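Side-chain contacts in sister chromatid cohesion protein (Chaetomium thermophilum, PDB 5T8V), which probably helps load cohesin onto chromatin as an Scc2/Nipped-B family protein, the chain here being its C-terminal HEAT-repeat portion: residues 22-27 / 60-65; 78-83 / 144-149; 84-89 / 130-135; 135-140 / 149-154. All coordinates share one frame; numbering follows the deposited sequence.

Interaction 1. Residues 22-27 / 60-65; sequences AYLQAA and TKLQSA
A first torsion of -161°, CG anti to the backbone N, carries the Tyr23 ring toward helix 56-71, where Lys61 and Leu62 receive it. Leu62 keeps CG anti to its carbonyl carbon (chi1 -80°), which places its CD2 methyl in between Tyr23 and Leu24. The two helices run nearly antiparallel, their local axes 10.4 Å apart, a pairing consistent with the HEAT-repeat character of the protein, and the gap is filled by side chains with no hydrogen bond across it.

Two residues share the tyrosine ring. Near the root of the ring, Leu62 CD2 lies 3.6 Å from Tyr23 CD1, approaching at a slant. Farther out, the side chains of Lys61 and Tyr23 cross at about a right angle: Lys61 CB is 3.5 Å from Tyr23 CZ, and the bends at its second and third torsions curl the chain past the phenol end, with CE 3.4 Å from Tyr23 OH. The ammonium NZ finishes beside the ring edge, in the ring plane, 3.6 Å from Tyr23 CE2. Leu62 CD2 also reaches Leu24 CD1 at 4.1 Å, the two leucines meeting nearly perpendicular. With an alanine at Tyr23, a gap would probably open between the helices, leaving Leu62 CD2 with Leu24 CD1 as its partner across the seam and the aliphatic part of Lys61 with nothing here to lie against.

Lys61 marks the exposed side of this seam. On the buried side, Leu24 and Leu62 both rest on Leu86 of helix 81-96, while Ala27 and Leu62 touch Leu54 of strand 52-54.

Interaction 2. Residues 78-83 / 144-149; sequences VPLDDL and KQLYSE
Leu146 reaches across to Leu80 and Leu83 with the end of its side chain. From CB, the first torsion puts CG anti to the carbonyl carbon (chi1 -57°), which turns the fork from the short 3-10 segment 144-146 toward the start of helix 81-96. CG then comes 3.8 Å from Leu80 CD1. Of the two methyls, CD1 meets that same Leu80 CD1 at 3.9 Å. The other, CD2, has two partners: Leu80 CD1 at 3.7 Å and Leu83 CB at 3.9 Å. Leu80 CD1 is thus set against the whole isopropyl fork, with the two leucine chains inclined to one another, while Leu83 offers the base of its side chain. At the more exposed side, Leu80 CD2 passes 4.3 Å from Gln145 OE1, a looser contact.

Were Leu146 cut back to an alanine, Leu80 CD1 and Leu83 CB would probably lose their apolar mate, and the hold of this loop on the helix start would weaken.

The contact pins the linker between two solenoid helices against the beginning of an earlier one. The chain 144-149 leads from helix 120-136 into helix 149-172. Leu146 and Gln145 also touch Leu87 and Ile84 farther along helix 81-96, Leu80 rests on Arg141 and Glu143 of the loop, and Val78 and Pro79 lean on Leu20 and Lys21 of helix 9-36.

Interaction 3. Residues 84-89 / 130-135; sequences IYLLRL and ARTSMR
Leu86 and Thr132 meet at about a right angle, methyl against methyl, with Leu86 CD2 4.0 Å from Thr132 CG2. The next residue on each helix makes a second, differently built meeting: Leu87 lays its CD2 methyl against the base of Ser133 instead of facing another branched chain. That methyl is 3.7 Å from Ser133 CA, 3.8 Å from Ser133 CB and 3.6 Å from Ser133 OG, so it sits over a small residue where the backbones come near. The alpha carbons of Leu87 and Ser133 are 6.1 Å apart, a spacing that brings the two helices close at this point.

The threonine divides its two branches between two surroundings. Its CG2 stands anti to the backbone N and faces Leu86, while OG1, beside that N (chi1 -65°), takes polar partners: Gln59 and Gln63 of helix 56-71 and the carbonyl oxygen of Arg128 one turn back. Ser133 turns OG to the carbonyl oxygen of Ala129 in the same way, which satisfies a buried hydroxyl within its own helix; toward Leu87 it makes van der Waals contact, through OG as well as CA and CB. Across this seam, then, only van der Waals contact operates.

Helices 81-96 and 120-136 pack here as members of the HEAT-type array, and other helices close in around them. Leu86 also rests on Leu24 of helix 9-36 and Leu62 of helix 56-71, Thr132 touches Leu66, and on the far flank of helix 120-136 Ala130, Arg131 and Met134 lie on Leu203, Met206 and Leu210 of helix 190-213.

Interaction 4. Residues 135-140 / 149-154; sequences RIMCGG and ENAIEQ
Met137 occupies a type I beta turn running from Ile136 to Gly139, and its alpha carbon lies 9.6 Å from that of Ile152 in the first turn of helix 149-172. Within the first of these segments Cys138 N bonds to Arg135 O at 2.8 Å.

The wide backbone gap is bridged by one long side chain. Met137 runs out extended through its second torsion and then bends at the thioether (chi3 -73°), which brings the CE methyl round to the helix. There CE meets Ile152 CG1 at 3.8 Å and, more loosely, Ala151 CB at 4.2 Å. Ile152 presents the CG1 branch, the one beside its backbone N; the small Ala151 makes room for the methyl on the neighbouring position of the helix surface.

Helices that follow one another in the chain pack side by side in a HEAT-type solenoid, and this contact joins two such successive helices, 120-136 and 149-172, through the buried Met137. Ser148 is the N-cap of the second, its OG accepting from Ala151 N, so the alanine has its backbone N capped while its CB lies near Met137 CE. Tyr147 of the loop touches Met137 as well, and Ile152 continues onto Leu210 of helix 190-213, while Ile136 packs onto Leu86 and Leu87 of helix 81-96.

In the fold
The four contacts lie close together near the N-terminal end of the elongated chain, roughly 65 to 75 Å (centre to centre) from its middle. Interaction 3 is the common neighbour: its centre is about 8 Å from those of interactions 2 and 4 and about 12 Å from that of interaction 1. Met134 CE of interaction 3 sits 3.7 Å from Ala151 O of interaction 4. Toward interaction 1 the tie is polar as well as apolar, with Gln63 OE1 accepting from Arg131 NH1 at 2.9 Å. Interactions 2 and 4 share Glu149, their segments alternating along the chain. In Arg135, common to interactions 3 and 4, NH1 hydrogen-bonds a citrate, probably from the crystallisation liquor.

Interaction 1. Residues 22-27 / 60-65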
loop_
_atom_site.group_PDB
_atom_site.type_symbol
_atom_site.label_atom_id
_atom_site.label_comp_id
_atom_site.label_asym_id
_atom_site.label_seq_id
_atom_site.Cartn_x
_atom_site.Cartn_y
_atom_site.Cartn_z
ATOM N N ALA A 22 -60.632 23.373 45.747
ATOM C CA ALA A 22 -60.849 24.815 45.796
ATOM C C ALA A 22 -60.711 25.431 44.409
ATOM O O ALA A 22 -61.630 26.097 43.913
ATOM C CB ALA A 22 -59.865 25.457 46.774
ATOM N N TYR A 23 -59.564 25.216 43.763
ATOM C CA TYR A 23 -59.357 25.779 42.433
ATOM C C TYR A 23 -60.447 25.326 41.470
ATOM O O TYR A 23 -60.916 26.109 40.636
ATOM C CB TYR A 23 -57.982 25.382 41.900
ATOM C CG TYR A 23 -57.516 26.271 40.777
ATOM C CD1 TYR A 23 -58.129 26.226 39.532
ATOM C CD2 TYR A 23 -56.473 27.166 40.964
ATOM C CE1 TYR A 23 -57.715 27.043 38.507
ATOM C CE2 TYR A 23 -56.051 27.987 39.944
ATOM C CZ TYR A 23 -56.675 27.920 38.717
ATOM O OH TYR A 23 -56.261 28.737 37.695
ATOM N N LEU A 24 -60.858 24.062 41.571
ATOM C CA LEU A 24 -61.907 23.536 40.703
ATOM C C LEU A 24 -63.201 24.321 40.879
ATOM O O LEU A 24 -63.810 24.771 39.899
ATOM C CB LEU A 24 -62.124 22.055 41.011
ATOM C CG LEU A 24 -62.914 21.216 40.011
ATOM C CD1 LEU A 24 -62.058 20.893 38.798
ATOM C CD2 LEU A 24 -63.405 19.939 40.680
ATOM N N GLN A 25 -63.638 24.498 42.130
ATOM C CA GLN A 25 -64.845 25.278 42.386
ATOM C C GLN A 25 -64.704 26.696 41.850
ATOM O O GLN A 25 -65.625 27.221 41.214
ATOM C CB GLN A 25 -65.150 25.297 43.884
ATOM C CG GLN A 25 -65.444 23.925 44.479
ATOM C CD GLN A 25 -66.606 23.226 43.799
ATOM O OE1 GLN A 25 -67.571 23.865 43.377
ATOM N NE2 GLN A 25 -66.515 21.906 43.679
ATOM N N ALA A 26 -63.552 27.328 42.091
ATOM C CA ALA A 26 -63.323 28.672 41.570
ATOM C C ALA A 26 -63.472 28.709 40.053
ATOM O O ALA A 26 -64.010 29.676 39.497
ATOM C CB ALA A 26 -61.937 29.165 41.983
ATOM N N ALA A 27 -63.005 27.665 39.366
ATOM C CA ALA A 27 -63.133 27.620 37.913
ATOM C C ALA A 27 -64.588 27.462 37.492
ATOM O O ALA A 27 -65.053 28.151 36.575
ATOM C CB ALA A 27 -62.287 26.479 37.348
ATOM N N THR A 60 -53.931 25.323 32.754
ATOM C CA THR A 60 -52.592 24.953 33.208
ATOM C C THR A 60 -52.594 24.627 34.695
ATOM O O THR A 60 -52.164 23.541 35.107
ATOM C CB THR A 60 -51.603 26.084 32.909
ATOM O OG1 THR A 60 -51.477 26.250 31.492
ATOM C CG2 THR A 60 -50.235 25.784 33.498
ATOM N N LYS A 61 -53.078 25.557 35.521
ATOM C CA LYS A 61 -53.065 25.324 36.962
ATOM C C LYS A 61 -53.868 24.079 37.329
ATOM O O LYS A 61 -53.437 23.280 38.172
ATOM C CB LYS A 61 -53.593 26.552 37.699
ATOM C CG LYS A 61 -52.661 27.757 37.611
ATOM C CD LYS A 61 -52.746 28.643 38.850
ATOM C CE LYS A 61 -53.223 30.047 38.514
ATOM N NZ LYS A 61 -53.752 30.753 39.716
ATOM N N LEU A 62 -55.035 23.892 36.707
ATOM C CA LEU A 62 -55.792 22.667 36.941
ATOM C C LEU A 62 -54.953 21.438 36.622
ATOM O O LEU A 62 -54.986 20.445 37.357
ATOM C CB LEU A 62 -57.073 22.659 36.105
ATOM C CG LEU A 62 -58.266 23.467 36.615
ATOM C CD1 LEU A 62 -59.426 23.342 35.643
ATOM C CD2 LEU A 62 -58.690 23.018 38.008
ATOM N N GLN A 63 -54.193 21.484 35.528
ATOM C CA GLN A 63 -53.335 20.356 35.185
ATOM C C GLN A 63 -52.310 20.100 36.280
ATOM O O GLN A 63 -52.093 18.950 36.682
ATOM C CB GLN A 63 -52.649 20.612 33.845
ATOM C CG GLN A 63 -53.603 20.590 32.664
ATOM C CD GLN A 63 -53.045 21.293 31.442
ATOM O OE1 GLN A 63 -51.860 21.625 31.383
ATOM N NE2 GLN A 63 -53.903 21.528 30.456
ATOM N N SER A 64 -51.673 21.159 36.783
ATOM C CA SER A 64 -50.700 20.991 37.858
ATOM C C SER A 64 -51.335 20.315 39.071
ATOM O O SER A 64 -50.812 19.320 39.593
ATOM C CB SER A 64 -50.110 22.350 38.242
ATOM O OG SER A 64 -49.111 22.208 39.236
ATOM N N ALA A 65 -52.473 20.842 39.530
ATOM C CA ALA A 65 -53.140 20.258 40.689
ATOM C C ALA A 65 -53.504 18.797 40.443
ATOM O O ALA A 65 -53.325 17.943 41.324
ATOM C CB ALA A 65 -54.384 21.075 41.031
#

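Interaction 2. Residues 78-83 / 144-149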
loop_
_atom_site.group_PDB
_atom_site.type_symbol
_atom_site.label_atom_id
_atom_site.label_comp_id
_atom_site.label_asym_id
_atom_site.label_seq_id
_atom_site.Cartn_x
_atom_site.Cartn_y
_atom_site.Cartn_z
ATOM N N VAL A 78 -61.268 12.516 44.253
ATOM C CA VAL A 78 -61.894 13.643 43.567
ATOM C C VAL A 78 -63.319 13.256 43.188
ATOM O O VAL A 78 -63.523 12.199 42.574
ATOM C CB VAL A 78 -61.086 14.062 42.327
ATOM C CG1 VAL A 78 -61.865 15.074 41.481
ATOM C CG2 VAL A 78 -59.749 14.648 42.749
ATOM N N PRO A 79 -64.326 14.061 43.520
ATOM C CA PRO A 79 -65.700 13.705 43.148
ATOM C C PRO A 79 -65.821 13.441 41.655
ATOM O O PRO A 79 -65.404 14.250 40.825
ATOM C CB PRO A 79 -66.510 14.934 43.576
ATOM C CG PRO A 79 -65.711 15.551 44.663
ATOM C CD PRO A 79 -64.275 15.304 44.308
ATOM N N LEU A 80 -66.393 12.285 41.319
ATOM C CA LEU A 80 -66.594 11.932 39.917
ATOM C C LEU A 80 -67.476 12.955 39.214
ATOM O O LEU A 80 -67.114 13.480 38.154
ATOM C CB LEU A 80 -67.212 10.538 39.821
ATOM C CG LEU A 80 -67.666 10.074 38.434
ATOM C CD1 LEU A 80 -66.466 9.773 37.550
ATOM C CD2 LEU A 80 -68.583 8.869 38.555
ATOM N N ASP A 81 -68.639 13.257 39.799
ATOM C CA ASP A 81 -69.652 14.047 39.104
ATOM C C ASP A 81 -69.109 15.374 38.587
ATOM O O ASP A 81 -69.569 15.865 37.550
ATOM C CB ASP A 81 -70.846 14.294 40.029
ATOM C CG ASP A 81 -71.979 13.311 39.796
ATOM O OD1 ASP A 81 -71.722 12.220 39.246
ATOM O OD2 ASP A 81 -73.129 13.631 40.166
ATOM N N ASP A 82 -68.139 15.971 39.280
ATOM C CA ASP A 82 -67.579 17.245 38.851
ATOM C C ASP A 82 -66.283 17.083 38.060
ATOM O O ASP A 82 -65.623 18.083 37.762
ATOM C CB ASP A 82 -67.371 18.173 40.056
ATOM C CG ASP A 82 -66.341 17.656 41.043
ATOM O OD1 ASP A 82 -65.432 16.902 40.640
ATOM O OD2 ASP A 82 -66.441 18.022 42.234
ATOM N N LEU A 83 -65.905 15.851 37.719
ATOM C CA LEU A 83 -64.867 15.621 36.719
ATOM C C LEU A 83 -65.464 15.470 35.326
ATOM O O LEU A 83 -64.859 15.905 34.340
ATOM C CB LEU A 83 -64.048 14.375 37.070
ATOM C CG LEU A 83 -62.844 14.574 37.996
ATOM C CD1 LEU A 83 -62.276 13.231 38.424
ATOM C CD2 LEU A 83 -61.764 15.405 37.321
ATOM N N LYS A 144 -66.232 4.730 33.596
ATOM C CA LYS A 144 -66.243 4.807 32.140
ATOM C C LYS A 144 -66.480 6.224 31.633
ATOM O O LYS A 144 -66.093 6.537 30.502
ATOM C CB LYS A 144 -67.312 3.871 31.575
ATOM C CG LYS A 144 -67.165 2.418 32.006
ATOM C CD LYS A 144 -65.897 1.783 31.451
ATOM C CE LYS A 144 -65.795 0.316 31.843
ATOM N NZ LYS A 144 -64.606 -0.350 31.243
ATOM N N GLN A 145 -67.103 7.087 32.440
ATOM C CA GLN A 145 -67.378 8.451 32.007
ATOM C C GLN A 145 -66.125 9.316 31.943
ATOM O O GLN A 145 -66.209 10.460 31.485
ATOM C CB GLN A 145 -68.398 9.107 32.942
ATOM C CG GLN A 145 -69.698 8.334 33.099
ATOM C CD GLN A 145 -69.711 7.453 34.333
ATOM O OE1 GLN A 145 -68.683 6.906 34.733
ATOM N NE2 GLN A 145 -70.879 7.318 34.950
ATOM N N LEU A 146 -64.979 8.807 32.394
ATOM C CA LEU A 146 -63.729 9.553 32.378
ATOM C C LEU A 146 -62.852 9.208 31.185
ATOM O O LEU A 146 -61.780 9.801 31.029
ATOM C CB LEU A 146 -62.953 9.305 33.677
ATOM C CG LEU A 146 -63.689 9.649 34.976
ATOM C CD1 LEU A 146 -62.803 9.367 36.177
ATOM C CD2 LEU A 146 -64.151 11.101 34.981
ATOM N N TYR A 147 -63.279 8.273 30.340
ATOM C CA TYR A 147 -62.538 7.880 29.150
ATOM C C TYR A 147 -63.430 8.069 27.933
ATOM O O TYR A 147 -64.585 7.632 27.934
ATOM C CB TYR A 147 -62.074 6.425 29.245
ATOM C CG TYR A 147 -61.173 6.144 30.427
ATOM C CD1 TYR A 147 -61.704 5.902 31.689
ATOM C CD2 TYR A 147 -59.793 6.117 30.282
ATOM C CE1 TYR A 147 -60.885 5.644 32.771
ATOM C CE2 TYR A 147 -58.966 5.860 31.357
ATOM C CZ TYR A 147 -59.517 5.624 32.599
ATOM O OH TYR A 147 -58.692 5.367 33.671
ATOM N N SER A 148 -62.898 8.725 26.904
ATOM C CA SER A 148 -63.629 8.929 25.658
ATOM C C SER A 148 -62.653 8.845 24.497
ATOM O O SER A 148 -61.665 9.587 24.459
ATOM C CB SER A 148 -64.352 10.280 25.648
ATOM O OG SER A 148 -63.449 11.339 25.389
ATOM N N GLU A 149 -62.931 7.944 23.554
ATOM C CA GLU A 149 -62.121 7.863 22.344
ATOM C C GLU A 149 -62.145 9.181 21.580
ATOM O O GLU A 149 -61.141 9.568 20.965
ATOM C CB GLU A 149 -62.627 6.720 21.460
ATOM C CG GLU A 149 -61.534 5.903 20.786
ATOM C CD GLU A 149 -60.846 6.648 19.658
ATOM O OE1 GLU A 149 -61.456 7.585 19.101
ATOM O OE2 GLU A 149 -59.694 6.296 19.329
#

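Interaction 3. Residues 84-89 / 130-135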
loop_
_atom_site.group_PDB
_atom_site.type_symbol
_atom_site.label_atom_id
_atom_site.label_comp_id
_atom_site.label_asym_id
_atom_site.label_seq_id
_atom_site.Cartn_x
_atom_site.Cartn_y
_atom_site.Cartn_z
ATOM N N ILE A 84 -66.646 14.854 35.231
ATOM C CA ILE A 84 -67.376 14.835 33.969
ATOM C C ILE A 84 -67.642 16.256 33.497
ATOM O O ILE A 84 -67.620 16.542 32.294
ATOM C CB ILE A 84 -68.685 14.036 34.121
ATOM C CG1 ILE A 84 -68.385 12.548 34.304
ATOM C CG2 ILE A 84 -69.599 14.234 32.909
ATOM C CD1 ILE A 84 -68.765 12.016 35.664
ATOM N N TYR A 85 -67.903 17.169 34.435
ATOM C CA TYR A 85 -68.161 18.556 34.065
ATOM C C TYR A 85 -66.907 19.210 33.495
ATOM O O TYR A 85 -66.971 19.902 32.472
ATOM C CB TYR A 85 -68.679 19.332 35.277
ATOM C CG TYR A 85 -69.069 20.764 34.979
ATOM C CD1 TYR A 85 -69.941 21.067 33.940
ATOM C CD2 TYR A 85 -68.575 21.813 35.744
ATOM C CE1 TYR A 85 -70.302 22.375 33.666
ATOM C CE2 TYR A 85 -68.931 23.123 35.479
ATOM C CZ TYR A 85 -69.795 23.398 34.439
ATOM O OH TYR A 85 -70.153 24.700 34.171
ATOM N N LEU A 86 -65.758 18.997 34.139
ATOM C CA LEU A 86 -64.510 19.513 33.593
ATOM C C LEU A 86 -64.247 18.940 32.206
ATOM O O LEU A 86 -63.857 19.670 31.286
ATOM C CB LEU A 86 -63.353 19.195 34.540
ATOM C CG LEU A 86 -61.958 19.662 34.111
ATOM C CD1 LEU A 86 -61.947 21.146 33.787
ATOM C CD2 LEU A 86 -60.936 19.354 35.198
ATOM N N LEU A 87 -64.471 17.634 32.029
ATOM C CA LEU A 87 -64.314 17.040 30.706
ATOM C C LEU A 87 -65.286 17.646 29.702
ATOM O O LEU A 87 -64.982 17.707 28.504
ATOM C CB LEU A 87 -64.505 15.523 30.781
ATOM C CG LEU A 87 -63.311 14.718 31.305
ATOM C CD1 LEU A 87 -63.712 13.269 31.534
ATOM C CD2 LEU A 87 -62.127 14.792 30.344
ATOM N N ARG A 88 -66.452 18.103 30.164
ATOM C CA ARG A 88 -67.396 18.742 29.254
ATOM C C ARG A 88 -66.904 20.124 28.843
ATOM O O ARG A 88 -66.977 20.486 27.663
ATOM C CB ARG A 88 -68.777 18.836 29.900
ATOM C CG ARG A 88 -69.898 19.051 28.892
ATOM C CD ARG A 88 -71.175 19.563 29.547
ATOM N NE ARG A 88 -72.306 19.533 28.622
ATOM C CZ ARG A 88 -72.509 20.415 27.646
ATOM N NH1 ARG A 88 -71.653 21.410 27.448
ATOM N NH2 ARG A 88 -73.570 20.297 26.858
ATOM N N LEU A 89 -66.404 20.912 29.798
ATOM C CA LEU A 89 -65.804 22.196 29.450
ATOM C C LEU A 89 -64.665 22.008 28.457
ATOM O O LEU A 89 -64.554 22.753 27.472
ATOM C CB LEU A 89 -65.304 22.899 30.712
ATOM C CG LEU A 89 -66.345 23.174 31.800
ATOM C CD1 LEU A 89 -65.679 23.791 33.021
ATOM C CD2 LEU A 89 -67.459 24.078 31.289
ATOM N N ALA A 130 -57.398 19.817 25.862
ATOM C CA ALA A 130 -57.033 18.457 25.481
ATOM C C ALA A 130 -56.042 17.867 26.471
ATOM O O ALA A 130 -56.206 16.729 26.928
ATOM C CB ALA A 130 -56.444 18.444 24.071
ATOM N N ARG A 131 -55.002 18.632 26.819
ATOM C CA ARG A 131 -54.030 18.137 27.790
ATOM C C ARG A 131 -54.715 17.718 29.087
ATOM O O ARG A 131 -54.431 16.645 29.638
ATOM C CB ARG A 131 -52.968 19.198 28.061
ATOM C CG ARG A 131 -51.873 18.721 28.999
ATOM C CD ARG A 131 -50.652 19.612 28.945
ATOM N NE ARG A 131 -49.478 18.931 29.484
ATOM C CZ ARG A 131 -49.047 19.024 30.739
ATOM N NH1 ARG A 131 -49.686 19.778 31.624
ATOM N NH2 ARG A 131 -47.963 18.356 31.112
ATOM N N THR A 132 -55.631 18.550 29.586
ATOM C CA THR A 132 -56.358 18.206 30.804
ATOM C C THR A 132 -57.133 16.904 30.632
ATOM O O THR A 132 -57.094 16.026 31.502
ATOM C CB THR A 132 -57.299 19.345 31.197
ATOM O OG1 THR A 132 -56.527 20.501 31.544
ATOM C CG2 THR A 132 -58.169 18.952 32.388
ATOM N N SER A 133 -57.857 16.765 29.517
ATOM C CA SER A 133 -58.613 15.538 29.280
ATOM C C SER A 133 -57.704 14.316 29.343
ATOM O O SER A 133 -57.998 13.339 30.049
ATOM C CB SER A 133 -59.317 15.612 27.926
ATOM O OG SER A 133 -60.279 16.652 27.909
ATOM N N MET A 134 -56.589 14.352 28.612
ATOM C CA MET A 134 -55.668 13.219 28.611
ATOM C C MET A 134 -55.189 12.905 30.023
ATOM O O MET A 134 -55.264 11.757 30.479
ATOM C CB MET A 134 -54.483 13.508 27.691
ATOM C CG MET A 134 -54.861 13.796 26.243
ATOM S SD MET A 134 -55.900 12.524 25.496
ATOM C CE MET A 134 -57.481 13.365 25.447
ATOM N N ARG A 135 -54.696 13.920 30.739
ATOM C CA ARG A 135 -54.219 13.680 32.098
ATOM C C ARG A 135 -55.305 13.045 32.959
ATOM O O ARG A 135 -55.025 12.142 33.756
ATOM C CB ARG A 135 -53.732 14.983 32.725
ATOM C CG ARG A 135 -53.380 14.846 34.193
ATOM C CD ARG A 135 -52.401 15.914 34.620
ATOM N NE ARG A 135 -51.077 15.699 34.044
ATOM C CZ ARG A 135 -50.113 16.614 34.022
ATOM N NH1 ARG A 135 -50.322 17.820 34.535
ATOM N NH2 ARG A 135 -48.939 16.328 33.479
#

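Interaction 4. Residues 135-140 / 149-154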
loop_
_atom_site.group_PDB
_atom_site.type_symbol
_atom_site.label_atom_id
_atom_site.label_comp_id
_atom_site.label_asym_id
_atom_site.label_seq_id
_atom_site.Cartn_x
_atom_site.Cartn_y
_atom_site.Cartn_z
ATOM N N ARG A 135 -54.696 13.920 30.739
ATOM C CA ARG A 135 -54.219 13.680 32.098
ATOM C C ARG A 135 -55.305 13.045 32.959
ATOM O O ARG A 135 -55.025 12.142 33.756
ATOM C CB ARG A 135 -53.732 14.983 32.725
ATOM C CG ARG A 135 -53.380 14.846 34.193
ATOM C CD ARG A 135 -52.401 15.914 34.620
ATOM N NE ARG A 135 -51.077 15.699 34.044
ATOM C CZ ARG A 135 -50.113 16.614 34.022
ATOM N NH1 ARG A 135 -50.322 17.820 34.535
ATOM N NH2 ARG A 135 -48.939 16.328 33.479
ATOM N N ILE A 136 -56.550 13.502 32.812
ATOM C CA ILE A 136 -57.659 12.871 33.521
ATOM C C ILE A 136 -57.754 11.398 33.149
ATOM O O ILE A 136 -58.070 10.548 33.991
ATOM C CB ILE A 136 -58.975 13.618 33.230
ATOM C CG1 ILE A 136 -58.963 14.976 33.938
ATOM C CG2 ILE A 136 -60.185 12.789 33.676
ATOM C CD1 ILE A 136 -60.094 15.896 33.531
ATOM N N MET A 137 -57.485 11.070 31.884
ATOM C CA MET A 137 -57.448 9.672 31.470
ATOM C C MET A 137 -56.166 8.960 31.886
ATOM O O MET A 137 -56.025 7.766 31.603
ATOM C CB MET A 137 -57.623 9.565 29.953
ATOM C CG MET A 137 -59.068 9.647 29.500
ATOM S SD MET A 137 -59.267 9.371 27.731
ATOM C CE MET A 137 -58.626 10.911 27.086
ATOM N N CYS A 138 -55.235 9.650 32.549
ATOM C CA CYS A 138 -54.002 9.042 33.037
ATOM C C CYS A 138 -53.977 8.919 34.559
ATOM O O CYS A 138 -52.907 8.958 35.171
ATOM C CB CYS A 138 -52.791 9.839 32.558
ATOM S SG CYS A 138 -52.495 9.729 30.788
ATOM N N GLY A 139 -55.142 8.759 35.185
ATOM C CA GLY A 139 -55.221 8.718 36.634
ATOM C C GLY A 139 -55.462 7.339 37.213
ATOM O O GLY A 139 -55.414 7.158 38.433
ATOM N N GLY A 140 -55.728 6.356 36.355
ATOM C CA GLY A 140 -55.989 5.008 36.809
ATOM C C GLY A 140 -57.390 4.756 37.324
ATOM O O GLY A 140 -57.667 3.643 37.788
ATOM N N GLU A 149 -62.931 7.944 23.554
ATOM C CA GLU A 149 -62.121 7.863 22.344
ATOM C C GLU A 149 -62.145 9.181 21.580
ATOM O O GLU A 149 -61.141 9.568 20.965
ATOM C CB GLU A 149 -62.627 6.720 21.460
ATOM C CG GLU A 149 -61.534 5.903 20.786
ATOM C CD GLU A 149 -60.846 6.648 19.658
ATOM O OE1 GLU A 149 -61.456 7.585 19.101
ATOM O OE2 GLU A 149 -59.694 6.296 19.329
ATOM N N ASN A 150 -63.274 9.893 21.627
ATOM C CA ASN A 150 -63.408 11.128 20.865
ATOM C C ASN A 150 -62.461 12.206 21.379
ATOM O O ASN A 150 -61.938 13.000 20.592
ATOM C CB ASN A 150 -64.853 11.619 20.917
ATOM C CG ASN A 150 -65.079 12.846 20.059
ATOM O OD1 ASN A 150 -65.047 12.772 18.830
ATOM N ND2 ASN A 150 -65.315 13.982 20.702
ATOM N N ALA A 151 -62.233 12.259 22.693
ATOM C CA ALA A 151 -61.288 13.234 23.229
ATOM C C ALA A 151 -59.890 12.978 22.683
ATOM O O ALA A 151 -59.191 13.909 22.260
ATOM C CB ALA A 151 -61.290 13.190 24.757
ATOM N N ILE A 152 -59.464 11.713 22.679
ATOM C CA ILE A 152 -58.193 11.361 22.055
ATOM C C ILE A 152 -58.183 11.813 20.603
ATOM O O ILE A 152 -57.194 12.377 20.121
ATOM C CB ILE A 152 -57.933 9.848 22.178
ATOM C CG1 ILE A 152 -57.830 9.449 23.653
ATOM C CG2 ILE A 152 -56.652 9.464 21.439
ATOM C CD1 ILE A 152 -57.760 7.962 23.891
ATOM N N GLU A 153 -59.282 11.581 19.883
ATOM C CA GLU A 153 -59.341 11.984 18.481
ATOM C C GLU A 153 -59.121 13.487 18.334
ATOM O O GLU A 153 -58.353 13.936 17.475
ATOM C CB GLU A 153 -60.685 11.570 17.879
ATOM C CG GLU A 153 -60.626 11.258 16.394
ATOM C CD GLU A 153 -59.780 10.036 16.095
ATOM O OE1 GLU A 153 -59.605 9.196 17.004
ATOM O OE2 GLU A 153 -59.286 9.917 14.954
ATOM N N GLN A 154 -59.791 14.282 19.173
ATOM C CA GLN A 154 -59.637 15.732 19.117
ATOM C C GLN A 154 -58.197 16.141 19.400
ATOM O O GLN A 154 -57.611 16.945 18.666
ATOM C CB GLN A 154 -60.589 16.393 20.116
ATOM C CG GLN A 154 -62.061 16.188 19.803
ATOM C CD GLN A 154 -62.968 16.613 20.945
ATOM O OE1 GLN A 154 -62.588 16.546 22.116
ATOM N NE2 GLN A 154 -64.175 17.053 20.609
#